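Local coordinates for heterokaryon incompatibility protein s (Podospora anserina, PDB 2WVQ), which triggers a lethal vegetative incompatibility reaction through het-S and forms the [het-s] prion, its helical globular domain, the part present here, being dispensable for both, at residues 99-102 against 103-106; 128-131 against 132-136; 167-170 against 171-174; 200-203 against 204-208. The protein carries 2 engineered substitutions. All coordinates share one frame; numbering follows the deposited sequence. Where two conformers were deposited one is given.

Interaction 1 (99-102 against 103-106); sequences QKTS and KRYE
Lys103 bonds to Gln99, and Glu106 to Ser102, through the i to i+4 backbone pattern of helix 79-108: Lys103 N is 2.9 Å from Gln99 O, and Glu106 N donates to Ser102 O over 3.0 Å in a nearly straight bond (169°). Apolar contact comes from the methylene parts of long polar chains. A fold at chi3 (46°) turns the end of Lys103 back beside the backbone of Lys100. The Gln99 side chain has two conformers; in one of them its CG lies 4.1 Å from Lys103 CD, and a water, spanning about two turns, links its NE2 weakly to Glu106 OE1, so these two contacts are less certain. Ser102 OG holds the carbonyl of Ala153, and this face thereby joins strand 152-154.

On another face the Arg104 guanidinium lies over Thr101, with its CZ 3.9 Å from Thr101 CA and its NH1 the same distance from Lys100 CB. Its polar ends belong to the second subunit, where Glu90 takes NH1 and Glu173 takes NE; Lys100 pairs with Glu89 of that subunit, and Thr101 OG1 bonds Glu90 there. Hydrocarbon stems resting on the helix thus leave the cationic ends to neighbouring carboxylates, which is consistent with a strong electrostatic component in this part of the dimer interface.

Interaction 2 (128-131 against 132-136); sequences ALHR and RLNDL
His130 sets its CG trans to its own amide nitrogen (chi1 173°), whereas Asn134 turns its CG to the side of the backbone N (chi1 -77°), and these two choices, one helical turn apart, bring imidazole and amide together. The amide stands over one face of the ring, with Asn134 OD1 3.4 Å from His130 NE2 and equally far from His130 CE1. The two planes are inclined by 66°, so this is neither a flat stack nor a hydrogen bond. Both groups are positioned from outside: Asp50 of helix 42-62 bonds His130 ND1 through one carboxylate oxygen and Asn134 ND2, weakly, through the other. That shared acid orients the ring and, less firmly, the amide, and a polar pair suits a partly exposed strip bordering an acidic neighbour.

The backbone beneath is regular, Leu133 N reaching Leu129 O at 2.8 Å and Asn134 N reaching His130 O at 2.9 Å. Leu133 lays its CB 3.4 Å from Leu129 O, and both leucines face inward, between helices 42-62 and 198-207, where branched hydrocarbon fills the interface. Charge is kept to other sides: Arg131 stretches out to a salt bridge with Asp119, and Arg132 grazes the carbonyl of Ala128 with its CB at 3.3 Å before reaching the loop at Glu194. Leucines at i and i+4 on one side, with polar groups on the rest, are the hallmark of an amphipathic helix packed in a helical bundle, here the globular HeLo domain.

Interaction 3 (167-170 against 171-174); sequences VARF and VDEL
Val171, Asp172, Glu173 and Leu174 each return their N-H to the carbonyl four residues back, an unbroken run of alpha-helical bonds in which Val171 N lies 2.9 Å from Val167 O. Upon this ladder Arg169 and Asp172 form a salt bridge at i to i+3. Bends in the arginine at chi2 (-30°) and again at chi3 bring the guanidinium round beside the aspartate; NH1 then gives a bond of 3.1 Å to Asp172 OD1 at 159°. The oxygen lies at the edge of the guanidinium, in its plane, but the donor, on the syn side, is tilted 29° out of the carboxylate plane. Ala168 CB lies against one face of the same group, toward its rim, a small methyl that lets the guanidinium come close. Outside the pair, Arg169 NH2 bonds the carbonyl of Gly210, and Asp172 OD2 forms a salt bridge with Arg55, so the aspartate is held between two arginines that would stabilise its anionic form.

This part of helix 157-176 is mostly buried in the helical bundle. Val167 and Val171 touch a turn apart, CG1 of the first 4.2 Å from CG2 of the second, and their compact branches fit against helix 42-62, which Leu174 also meets at Leu56. Phe170 packs on Ile91 of helix 79-108; Glu173 runs alongside the phenyl, OE2 lying 3.6 Å from Phe170 CD2 at the ring edge, with ring and carboxylate nearly coplanar. The edge hydrogens would suit the carboxylate, whose OE1 forms a salt bridge with Arg104 of the second subunit.

Interaction 4 (200-203 against 204-208); sequences SLTI and LKDAA
Ser200 opens the stretch by accepting, at its carbonyl, the N-H of Leu204 at 3.1 Å; the CG of that leucine also lies 3.6 Å from Ser200 O. The serine hydroxyl is engaged one turn earlier, with Asp197 OD1, a small polar group suited to the start of a helix. Leu201 follows, its carbonyl taking Lys205 N in a bond of 2.9 Å that is close to straight (171°). Its side chain heads for Val195, Ile192 and helix 213-224, where Lys205 too lays its extended hydrocarbon chain.

Next comes Thr202, whose carbonyl receives Asp206 N. With chi1 at -48° its OG1 lies beside the backbone nitrogen and bonds the carbonyl of Glu198, a common way for a threonine to satisfy its hydroxyl inside a helix. The methyl CG2 is left alongside Asp206, whose OD2 stands 3.8 Å away; the two side chains point the same way, toward the more open side. Asp206 OD2 is also 3.4 Å from Thr202 O, an acceptor near an acceptor and hence no bond.

Ile203 ends the first half. It accepts from Ala207 N at 2.8 Å, and Ala207 CB comes within 3.3 Å of Ile203 O; its small methyl is consistent with the close approach to Ile51 of helix 42-62. Ile203 itself packs on Leu47 and Ile125. Leu201 faces one neighbouring helix while Ile203 and Leu204 face others, and the acid takes the outside: a short amphipathic helix wedged into the mainly helical globular domain of the HeLo family.

How the interactions relate
All four are two-turn stretches of single helices in the same globular domain, joining residues three to four apart, in series along the chain on helices 79-108, 124-140, 157-176 and 198-207. Only interactions 2 and 4 touch: with centres 13 Å apart, Leu129 CD2 lies 3.4 Å from Ile203 CG2. Interactions 2 and 3 sit on opposite sides of the chain's centre, their centres 21 Å apart, while both helices pack on helix 42-62. Interaction 1 is farthest out, about 12 Å from interaction 3 between nearest atoms. The leucine and isoleucine faces of 2 and 4 join helices inside the fold, while 1 and 3 meet across the dimer, Arg104 pairing with Glu173 of the second subunit.

Interaction 1 (99-102 against 103-106)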
loop_
_atom_site.group_PDB
_atom_site.type_symbol
_atom_site.label_atom_id
_atom_site.label_comp_id
_atom_site.label_asym_id
_atom_site.label_seq_id
_atom_site.Cartn_x
_atom_site.Cartn_y
_atom_site.Cartn_z
ATOM N N GLN A 99 -0.974 9.860 2.426
ATOM C CA GLN A 99 -0.618 11.236 2.789
ATOM C C GLN A 99 0.760 11.668 2.311
ATOM O O GLN A 99 0.907 12.818 1.927
ATOM C CB GLN A 99 -0.807 11.559 4.291
ATOM C CG GLN A 99 -0.470 13.040 4.627
ATOM C CD GLN A 99 -1.231 13.631 5.807
ATOM O OE1 GLN A 99 -1.793 12.914 6.629
ATOM N NE2 GLN A 99 -1.230 14.955 5.900
ATOM N N LYS A 100 1.754 10.766 2.309
ATOM C CA LYS A 100 3.068 11.074 1.712
ATOM C C LYS A 100 2.939 11.237 0.213
ATOM O O LYS A 100 3.552 12.139 -0.363
ATOM C CB LYS A 100 4.104 9.987 2.001
ATOM C CG LYS A 100 4.465 9.869 3.448
ATOM C CD LYS A 100 5.419 8.741 3.645
ATOM C CE LYS A 100 5.905 8.684 5.072
ATOM N NZ LYS A 100 6.692 9.905 5.464
ATOM N N THR A 101 2.155 10.374 -0.429
ATOM C CA THR A 101 1.839 10.537 -1.856
ATOM C C THR A 101 1.160 11.883 -2.163
ATOM O O THR A 101 1.578 12.631 -3.089
ATOM C CB THR A 101 1.075 9.298 -2.405
ATOM O OG1 THR A 101 1.908 8.160 -2.212
ATOM C CG2 THR A 101 0.782 9.412 -3.883
ATOM N N SER A 102 0.143 12.219 -1.368
ATOM C CA SER A 102 -0.559 13.496 -1.489
ATOM C C SER A 102 0.393 14.700 -1.290
ATOM O O SER A 102 0.334 15.655 -2.045
ATOM C CB SER A 102 -1.720 13.551 -0.504
ATOM O OG SER A 102 -2.274 14.842 -0.428
ATOM N N LYS A 103 1.250 14.636 -0.275
ATOM C CA LYS A 103 2.201 15.694 0.039
ATOM C C LYS A 103 3.196 15.940 -1.080
ATOM O O LYS A 103 3.601 17.084 -1.315
ATOM C CB LYS A 103 2.892 15.432 1.378
ATOM C CG LYS A 103 2.210 16.203 2.547
ATOM C CD LYS A 103 2.552 15.752 3.990
ATOM C CE LYS A 103 4.059 15.524 4.247
ATOM N NZ LYS A 103 4.464 14.168 3.733
ATOM N N ARG A 104 3.567 14.862 -1.776
ATOM C CA ARG A 104 4.481 14.930 -2.904
ATOM C C ARG A 104 3.860 15.640 -4.092
ATOM O O ARG A 104 4.557 16.370 -4.833
ATOM C CB ARG A 104 4.971 13.535 -3.293
ATOM C CG ARG A 104 6.037 13.010 -2.367
ATOM C CD ARG A 104 6.818 11.882 -2.998
ATOM N NE ARG A 104 6.006 10.795 -3.572
ATOM C CZ ARG A 104 5.494 9.768 -2.905
ATOM N NH1 ARG A 104 5.652 9.644 -1.587
ATOM N NH2 ARG A 104 4.825 8.841 -3.577
ATOM N N TYR A 105 2.551 15.451 -4.253
ATOM C CA TYR A 105 1.771 16.182 -5.250
ATOM C C TYR A 105 1.659 17.685 -4.933
ATOM O O TYR A 105 1.886 18.534 -5.837
ATOM C CB TYR A 105 0.388 15.562 -5.407
ATOM C CG TYR A 105 -0.400 16.138 -6.548
ATOM C CD1 TYR A 105 -0.318 15.589 -7.824
ATOM C CD2 TYR A 105 -1.226 17.247 -6.357
ATOM C CE1 TYR A 105 -1.054 16.139 -8.886
ATOM C CE2 TYR A 105 -1.963 17.788 -7.392
ATOM C CZ TYR A 105 -1.872 17.237 -8.651
ATOM O OH TYR A 105 -2.608 17.800 -9.665
ATOM N N GLU A 106 1.289 17.996 -3.679
ATOM C CA GLU A 106 1.187 19.359 -3.163
ATOM C C GLU A 106 2.445 20.176 -3.360
ATOM O O GLU A 106 2.356 21.343 -3.624
ATOM C CB GLU A 106 0.936 19.368 -1.664
ATOM C CG GLU A 106 -0.489 19.227 -1.205
ATOM C CD GLU A 106 -0.553 19.008 0.311
ATOM O OE1 GLU A 106 -1.266 18.072 0.771
ATOM O OE2 GLU A 106 0.153 19.747 1.044
HETATM O O HOH W 1 -0.588 16.595 3.725
#

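Interaction 2 (128-131 against 132-136)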
loop_
_atom_site.group_PDB
_atom_site.type_symbol
_atom_site.label_atom_id
_atom_site.label_comp_id
_atom_site.label_asym_id
_atom_site.label_seq_id
_atom_site.Cartn_x
_atom_site.Cartn_y
_atom_site.Cartn_z
ATOM N N ALA A 128 -27.192 14.165 1.044
ATOM C CA ALA A 128 -27.966 13.544 2.140
ATOM C C ALA A 128 -27.425 12.152 2.536
ATOM O O ALA A 128 -27.363 11.817 3.729
ATOM C CB ALA A 128 -29.435 13.472 1.801
ATOM N N LEU A 129 -27.051 11.349 1.528
ATOM C CA LEU A 129 -26.431 10.049 1.751
ATOM C C LEU A 129 -25.089 10.207 2.488
ATOM O O LEU A 129 -24.841 9.512 3.477
ATOM C CB LEU A 129 -26.281 9.268 0.441
ATOM C CG LEU A 129 -27.077 7.972 0.204
ATOM C CD1 LEU A 129 -28.282 7.823 1.136
ATOM C CD2 LEU A 129 -27.486 7.750 -1.268
ATOM N N HIS A 130 -24.273 11.157 2.035
ATOM C CA HIS A 130 -22.981 11.468 2.645
ATOM C C HIS A 130 -23.172 11.795 4.130
ATOM O O HIS A 130 -22.553 11.167 4.995
ATOM C CB HIS A 130 -22.301 12.617 1.889
ATOM C CG HIS A 130 -21.040 13.114 2.534
ATOM N ND1 HIS A 130 -19.879 12.362 2.610
ATOM C CD2 HIS A 130 -20.767 14.293 3.138
ATOM C CE1 HIS A 130 -18.956 13.056 3.250
ATOM N NE2 HIS A 130 -19.472 14.231 3.584
ATOM N N ARG A 131 -24.076 12.730 4.413
ATOM C CA ARG A 131 -24.377 13.097 5.794
ATOM C C ARG A 131 -24.961 11.963 6.643
ATOM O O ARG A 131 -24.541 11.799 7.775
ATOM C CB ARG A 131 -25.189 14.383 5.851
ATOM C CG ARG A 131 -24.335 15.549 5.449
ATOM C CD ARG A 131 -25.138 16.697 4.911
ATOM N NE ARG A 131 -24.222 17.801 4.630
ATOM C CZ ARG A 131 -24.575 19.070 4.420
ATOM N NH1 ARG A 131 -25.851 19.438 4.432
ATOM N NH2 ARG A 131 -23.628 19.969 4.169
ATOM N N ARG A 132 -25.875 11.170 6.077
ATOM C CA ARG A 132 -26.421 9.967 6.736
ATOM C C ARG A 132 -25.334 8.918 7.065
ATOM O O ARG A 132 -25.280 8.397 8.176
ATOM C CB ARG A 132 -27.534 9.344 5.872
ATOM C CG ARG A 132 -27.947 7.922 6.276
ATOM C CD ARG A 132 -29.278 7.510 5.649
ATOM N NE ARG A 132 -30.407 7.971 6.457
ATOM C CZ ARG A 132 -31.157 9.039 6.188
ATOM N NH1 ARG A 132 -30.921 9.780 5.108
ATOM N NH2 ARG A 132 -32.155 9.365 7.005
ATOM N N LEU A 133 -24.480 8.606 6.090
ATOM C CA LEU A 133 -23.395 7.641 6.285
ATOM C C LEU A 133 -22.369 8.121 7.291
ATOM O O LEU A 133 -21.878 7.341 8.126
ATOM C CB LEU A 133 -22.730 7.299 4.947
ATOM C CG LEU A 133 -22.912 6.062 4.063
ATOM C CD1 LEU A 133 -24.118 5.180 4.279
ATOM C CD2 LEU A 133 -22.837 6.513 2.600
ATOM N N ASN A 134 -22.055 9.406 7.260
ATOM C CA ASN A 134 -21.170 9.970 8.269
ATOM C C ASN A 134 -21.821 9.919 9.676
ATOM O O ASN A 134 -21.179 9.551 10.645
ATOM C CB ASN A 134 -20.843 11.428 7.956
ATOM C CG ASN A 134 -19.795 11.606 6.844
ATOM O OD1 ASN A 134 -19.377 12.722 6.617
ATOM N ND2 ASN A 134 -19.414 10.539 6.140
ATOM N N ASP A 135 -23.082 10.304 9.767
ATOM C CA ASP A 135 -23.787 10.383 11.044
ATOM C C ASP A 135 -23.843 9.038 11.739
ATOM O O ASP A 135 -23.637 8.974 12.949
ATOM C CB ASP A 135 -25.209 10.924 10.852
ATOM C CG ASP A 135 -25.250 12.430 10.657
ATOM O OD1 ASP A 135 -26.341 12.957 10.380
ATOM O OD2 ASP A 135 -24.209 13.096 10.801
ATOM N N LEU A 136 -24.161 7.998 10.975
ATOM C CA LEU A 136 -24.238 6.612 11.425
ATOM C C LEU A 136 -22.940 6.131 12.093
ATOM O O LEU A 136 -22.973 5.465 13.131
ATOM C CB LEU A 136 -24.601 5.764 10.206
ATOM C CG LEU A 136 -24.225 4.372 9.699
ATOM C CD1 LEU A 136 -24.848 4.255 8.344
ATOM C CD2 LEU A 136 -22.772 3.982 9.632
#

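Interaction 3 (167-170 against 171-174)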
loop_
_atom_site.group_PDB
_atom_site.type_symbol
_atom_site.label_atom_id
_atom_site.label_comp_id
_atom_site.label_asym_id
_atom_site.label_seq_id
_atom_site.Cartn_x
_atom_site.Cartn_y
_atom_site.Cartn_z
ATOM N N VAL A 167 -9.070 -1.278 2.075
ATOM C CA VAL A 167 -9.915 -1.257 3.309
ATOM C C VAL A 167 -10.964 -2.369 3.277
ATOM O O VAL A 167 -11.158 -3.031 4.294
ATOM C CB VAL A 167 -10.481 0.161 3.713
ATOM C CG1 VAL A 167 -11.505 0.085 4.890
ATOM C CG2 VAL A 167 -9.324 1.132 4.135
ATOM N N ALA A 168 -11.583 -2.609 2.120
ATOM C CA ALA A 168 -12.582 -3.673 1.932
ATOM C C ALA A 168 -11.972 -5.036 2.209
ATOM O O ALA A 168 -12.554 -5.841 2.944
ATOM C CB ALA A 168 -13.205 -3.634 0.505
ATOM N N ARG A 169 -10.783 -5.277 1.648
ATOM C CA ARG A 169 -10.041 -6.508 1.901
ATOM C C ARG A 169 -9.617 -6.666 3.365
ATOM O O ARG A 169 -9.688 -7.757 3.917
ATOM C CB ARG A 169 -8.832 -6.677 0.947
ATOM C CG ARG A 169 -9.179 -6.722 -0.561
ATOM C CD ARG A 169 -10.568 -7.300 -0.845
ATOM N NE ARG A 169 -11.272 -6.458 -1.817
ATOM C CZ ARG A 169 -12.592 -6.286 -1.889
ATOM N NH1 ARG A 169 -13.410 -6.885 -1.027
ATOM N NH2 ARG A 169 -13.094 -5.488 -2.835
ATOM N N PHE A 170 -9.212 -5.578 4.006
ATOM C CA PHE A 170 -8.844 -5.647 5.404
ATOM C C PHE A 170 -10.054 -5.961 6.309
ATOM O O PHE A 170 -9.893 -6.686 7.280
ATOM C CB PHE A 170 -8.127 -4.380 5.871
ATOM C CG PHE A 170 -6.674 -4.275 5.431
ATOM C CD1 PHE A 170 -6.182 -3.074 4.889
ATOM C CD2 PHE A 170 -5.786 -5.336 5.577
ATOM C CE1 PHE A 170 -4.839 -2.947 4.518
ATOM C CE2 PHE A 170 -4.450 -5.213 5.195
ATOM C CZ PHE A 170 -3.979 -4.017 4.660
ATOM N N VAL A 171 -11.235 -5.420 5.982
ATOM C CA VAL A 171 -12.462 -5.661 6.748
ATOM C C VAL A 171 -12.976 -7.086 6.459
ATOM O O VAL A 171 -13.575 -7.702 7.348
ATOM C CB VAL A 171 -13.552 -4.520 6.602
ATOM C CG1 VAL A 171 -14.812 -4.822 7.436
ATOM C CG2 VAL A 171 -13.023 -3.168 7.029
ATOM N N ASP A 172 -12.703 -7.626 5.260
ATOM C CA ASP A 172 -12.904 -9.065 4.972
ATOM C C ASP A 172 -12.114 -9.922 5.958
ATOM O O ASP A 172 -12.664 -10.872 6.537
ATOM C CB ASP A 172 -12.464 -9.470 3.551
ATOM C CG ASP A 172 -13.372 -8.924 2.448
ATOM O OD1 ASP A 172 -12.984 -9.015 1.254
ATOM O OD2 ASP A 172 -14.462 -8.400 2.767
ATOM N N GLU A 173 -10.826 -9.610 6.116
ATOM C CA GLU A 173 -9.928 -10.304 7.053
ATOM C C GLU A 173 -10.415 -10.217 8.516
ATOM O O GLU A 173 -10.416 -11.229 9.241
ATOM C CB GLU A 173 -8.506 -9.741 6.938
ATOM C CG GLU A 173 -7.570 -10.504 6.011
ATOM C CD GLU A 173 -6.101 -10.092 6.190
ATOM O OE1 GLU A 173 -5.297 -10.900 6.722
ATOM O OE2 GLU A 173 -5.746 -8.954 5.792
ATOM N N LEU A 174 -10.830 -9.019 8.926
ATOM C CA LEU A 174 -11.383 -8.721 10.267
ATOM C C LEU A 174 -12.656 -9.487 10.569
ATOM O O LEU A 174 -12.830 -10.011 11.682
ATOM C CB LEU A 174 -11.688 -7.228 10.384
ATOM C CG LEU A 174 -10.939 -6.209 11.237
ATOM C CD1 LEU A 174 -9.589 -6.661 11.759
ATOM C CD2 LEU A 174 -10.860 -4.847 10.561
#

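Interaction 4 (200-203 against 204-208)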
loop_
_atom_site.group_PDB
_atom_site.type_symbol
_atom_site.label_atom_id
_atom_site.label_comp_id
_atom_site.label_asym_id
_atom_site.label_seq_id
_atom_site.Cartn_x
_atom_site.Cartn_y
_atom_site.Cartn_z
ATOM N N SER A 200 -32.312 6.795 -3.466
ATOM C CA SER A 200 -31.166 6.703 -2.564
ATOM C C SER A 200 -30.706 5.266 -2.295
ATOM O O SER A 200 -29.486 5.020 -2.136
ATOM C CB SER A 200 -31.461 7.436 -1.241
ATOM O OG SER A 200 -31.596 8.836 -1.457
ATOM N N LEU A 201 -31.650 4.318 -2.253
ATOM C CA LEU A 201 -31.329 2.906 -1.982
ATOM C C LEU A 201 -30.573 2.222 -3.134
ATOM O O LEU A 201 -29.655 1.420 -2.900
ATOM C CB LEU A 201 -32.578 2.114 -1.610
ATOM C CG LEU A 201 -33.301 2.424 -0.293
ATOM C CD1 LEU A 201 -34.757 1.933 -0.326
ATOM C CD2 LEU A 201 -32.586 1.819 0.906
ATOM N N THR A 202 -30.950 2.554 -4.367
ATOM C CA THR A 202 -30.244 2.086 -5.573
ATOM C C THR A 202 -28.807 2.587 -5.585
ATOM O O THR A 202 -27.896 1.856 -5.970
ATOM C CB THR A 202 -30.922 2.596 -6.850
ATOM O OG1 THR A 202 -32.324 2.363 -6.748
ATOM C CG2 THR A 202 -30.368 1.879 -8.093
ATOM N N ILE A 203 -28.625 3.837 -5.168
ATOM C CA ILE A 203 -27.299 4.460 -5.048
ATOM C C ILE A 203 -26.385 3.718 -4.054
ATOM O O ILE A 203 -25.200 3.469 -4.339
ATOM C CB ILE A 203 -27.410 5.990 -4.700
ATOM C CG1 ILE A 203 -27.893 6.774 -5.930
ATOM C CG2 ILE A 203 -26.041 6.554 -4.156
ATOM C CD1 ILE A 203 -28.124 8.253 -5.677
ATOM N N LEU A 204 -26.932 3.363 -2.893
ATOM C CA LEU A 204 -26.186 2.562 -1.895
ATOM C C LEU A 204 -25.899 1.135 -2.400
ATOM O O LEU A 204 -24.784 0.666 -2.296
ATOM C CB LEU A 204 -26.951 2.495 -0.557
ATOM C CG LEU A 204 -27.179 3.758 0.267
ATOM C CD1 LEU A 204 -28.062 3.376 1.460
ATOM C CD2 LEU A 204 -25.830 4.371 0.758
ATOM N N LYS A 205 -26.925 0.458 -2.913
ATOM C CA LYS A 205 -26.793 -0.839 -3.603
ATOM C C LYS A 205 -25.622 -0.814 -4.619
ATOM O O LYS A 205 -24.737 -1.675 -4.567
ATOM C CB LYS A 205 -28.111 -1.219 -4.291
ATOM C CG LYS A 205 -28.198 -2.667 -4.739
ATOM C CD LYS A 205 -29.243 -2.851 -5.819
ATOM C CE LYS A 205 -29.132 -4.240 -6.465
ATOM N NZ LYS A 205 -30.066 -4.443 -7.621
ATOM N N ASP A 206 -25.610 0.192 -5.505
ATOM C CA ASP A 206 -24.565 0.327 -6.520
ATOM C C ASP A 206 -23.192 0.675 -5.938
ATOM O O ASP A 206 -22.216 -0.001 -6.253
ATOM C CB ASP A 206 -24.949 1.372 -7.570
ATOM C CG ASP A 206 -26.067 0.906 -8.495
ATOM O OD1 ASP A 206 -26.339 -0.314 -8.592
ATOM O OD2 ASP A 206 -26.682 1.783 -9.138
ATOM N N ALA A 207 -23.119 1.726 -5.117
ATOM C CA ALA A 207 -21.832 2.198 -4.553
ATOM C C ALA A 207 -21.182 1.205 -3.593
ATOM O O ALA A 207 -19.963 1.129 -3.545
ATOM C CB ALA A 207 -21.982 3.579 -3.886
ATOM N N ALA A 208 -22.000 0.430 -2.857
ATOM C CA ALA A 208 -21.479 -0.613 -1.973
ATOM C C ALA A 208 -20.885 -1.793 -2.747
ATOM O O ALA A 208 -20.163 -2.606 -2.178
ATOM C CB ALA A 208 -22.526 -1.082 -0.955
#